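Local coordinates for surface glycan binding protein B (Bacteroides ovatus, PDB 6E57), which binds mixed-linkage beta-glucan at the cell surface, probably helping this gut bacterium capture cereal glucan for its utilization system, at residues A[227-232]-A[303-309]. Residues are numbered along the deposited sequence; the frame is centred on the assembly and turned at random.
Sequences ANRATA and QTVTVST
Arg229, Ala230 and Thr231 pair in parallel with Thr306, Val307 and Ser308, joining the short strand 229-231 to the long strand 299-315. The backbone ladder starts with the nearly straight bond from Thr306 N to Asn228 O (2.9 Å, 174° at the hydrogen). Ala230 N then gives to Thr306 O at 3.0 Å, Ser308 N reaches Ala230 O in a weak bond, and Ala232 N closes the series on Ser308 O at 3.2 Å. Each of the four acceptor carbonyls also receives a CA-H contact, as Ala230 O does from Val307 CA at 3.3 Å.

Apolar contacts are few. A chi1 of -176° sets Val305 CG1 anti to the backbone N and against Ala230 CB at 3.9 Å, while CG2 comes within 3.5 Å of Ala227 O. Val307 CG1 touches Ala232 CB.

Among the polar groups, the Asn228 and Gln303 side chains cross at about a right angle, amide planes 86° apart, with Asn228 ND2 3.8 Å from Gln303 NE2. Gln303 OE1 is hydrogen-bonded to Asn295 ND2, and NE2 bonds weakly to Thr304 O.

Main-chain bonds thus fix the parallel register, while buried apolar groups join the pairing to strands 235-240 and 277-285 through Trp236, Tyr279 and Met281, away from the glycan pocket.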
loop_
_atom_site.group_PDB
_atom_site.type_symbol
_atom_site.label_atom_id
_atom_site.label_comp_id
_atom_site.label_asym_id
_atom_site.label_seq_id
_atom_site.Cartn_x
_atom_site.Cartn_y
_atom_site.Cartn_z
ATOM N N ALA A 227 3.777 3.338 11.401
ATOM C CA ALA A 227 3.658 4.486 12.314
ATOM C C ALA A 227 2.223 4.651 12.846
ATOM O O ALA A 227 1.950 5.614 13.548
ATOM C CB ALA A 227 4.124 5.734 11.605
ATOM N N ASN A 228 1.320 3.713 12.530
ATOM C CA ASN A 228 -0.085 3.784 12.958
ATOM C C ASN A 228 -0.231 3.290 14.402
ATOM O O ASN A 228 -1.100 3.764 15.131
ATOM C CB ASN A 228 -1.008 2.970 12.049
ATOM C CG ASN A 228 -1.134 3.562 10.661
ATOM O OD1 ASN A 228 -0.319 3.279 9.785
ATOM N ND2 ASN A 228 -2.151 4.384 10.455
ATOM N N ARG A 229 0.604 2.317 14.783
ATOM C CA ARG A 229 0.553 1.648 16.080
ATOM C C ARG A 229 1.963 1.590 16.670
ATOM O O ARG A 229 2.949 1.547 15.931
ATOM C CB ARG A 229 -0.002 0.227 15.932
ATOM C CG ARG A 229 -1.470 0.158 15.537
ATOM C CD ARG A 229 -1.866 -1.224 15.049
ATOM N NE ARG A 229 -1.186 -1.590 13.810
ATOM C CZ ARG A 229 -1.560 -1.201 12.592
ATOM N NH1 ARG A 229 -2.620 -0.425 12.438
ATOM N NH2 ARG A 229 -0.869 -1.585 11.532
ATOM N N ALA A 230 2.039 1.580 18.006
ATOM C CA ALA A 230 3.300 1.479 18.734
ATOM C C ALA A 230 3.040 0.902 20.129
ATOM O O ALA A 230 2.008 1.181 20.731
ATOM C CB ALA A 230 3.955 2.834 18.818
ATOM N N THR A 231 3.985 0.091 20.620
ATOM C CA THR A 231 3.943 -0.449 21.978
ATOM C C THR A 231 4.863 0.395 22.871
ATOM O O THR A 231 6.027 0.621 22.536
ATOM C CB THR A 231 4.314 -1.938 21.996
ATOM O OG1 THR A 231 3.355 -2.656 21.219
ATOM C CG2 THR A 231 4.355 -2.521 23.392
ATOM N N ALA A 232 4.323 0.852 24.005
ATOM C CA ALA A 232 5.032 1.728 24.933
ATOM C C ALA A 232 6.274 1.019 25.484
ATOM O O ALA A 232 6.214 -0.162 25.840
ATOM C CB ALA A 232 4.105 2.147 26.048
ATOM N N GLN A 303 0.897 12.684 12.437
ATOM C CA GLN A 303 0.548 11.264 12.359
ATOM C C GLN A 303 -0.197 10.858 13.639
ATOM O O GLN A 303 0.233 11.196 14.745
ATOM C CB GLN A 303 1.823 10.432 12.193
ATOM C CG GLN A 303 1.614 8.925 12.283
ATOM C CD GLN A 303 1.004 8.349 11.032
ATOM O OE1 GLN A 303 1.268 8.804 9.920
ATOM N NE2 GLN A 303 0.184 7.326 11.206
ATOM N N THR A 304 -1.305 10.127 13.478
ATOM C CA THR A 304 -2.052 9.584 14.604
ATOM C C THR A 304 -1.476 8.203 14.941
ATOM O O THR A 304 -1.443 7.313 14.085
ATOM C CB THR A 304 -3.558 9.557 14.310
ATOM O OG1 THR A 304 -3.994 10.911 14.182
ATOM C CG2 THR A 304 -4.367 8.874 15.389
ATOM N N VAL A 305 -1.010 8.058 16.189
ATOM C CA VAL A 305 -0.391 6.837 16.697
ATOM C C VAL A 305 -1.271 6.293 17.824
ATOM O O VAL A 305 -1.560 7.014 18.777
ATOM C CB VAL A 305 1.036 7.099 17.219
ATOM C CG1 VAL A 305 1.722 5.816 17.659
ATOM C CG2 VAL A 305 1.886 7.839 16.203
ATOM N N THR A 306 -1.678 5.026 17.701
ATOM C CA THR A 306 -2.320 4.301 18.787
ATOM C C THR A 306 -1.236 3.580 19.597
ATOM O O THR A 306 -0.479 2.775 19.055
ATOM C CB THR A 306 -3.391 3.338 18.262
ATOM O OG1 THR A 306 -4.403 4.135 17.651
ATOM C CG2 THR A 306 -4.010 2.484 19.348
ATOM N N VAL A 307 -1.171 3.896 20.894
ATOM C CA VAL A 307 -0.221 3.290 21.811
ATOM C C VAL A 307 -0.983 2.336 22.740
ATOM O O VAL A 307 -2.110 2.622 23.156
ATOM C CB VAL A 307 0.559 4.362 22.598
ATOM C CG1 VAL A 307 1.559 3.744 23.561
ATOM C CG2 VAL A 307 1.259 5.342 21.667
ATOM N N SER A 308 -0.354 1.194 23.037
ATOM C CA SER A 308 -0.851 0.214 24.005
ATOM C C SER A 308 0.340 -0.447 24.713
ATOM O O SER A 308 1.442 -0.460 24.173
ATOM C CB SER A 308 -1.747 -0.805 23.340
ATOM O OG SER A 308 -1.192 -1.246 22.112
ATOM N N THR A 309 0.117 -0.964 25.928
ATOM C CA THR A 309 1.173 -1.640 26.680
ATOM C C THR A 309 0.982 -3.154 26.544
ATOM O O THR A 309 -0.133 -3.658 26.660
ATOM C CB THR A 309 1.213 -1.207 28.151
ATOM O OG1 THR A 309 0.042 -1.700 28.798
ATOM C CG2 THR A 309 1.303 0.293 28.330
#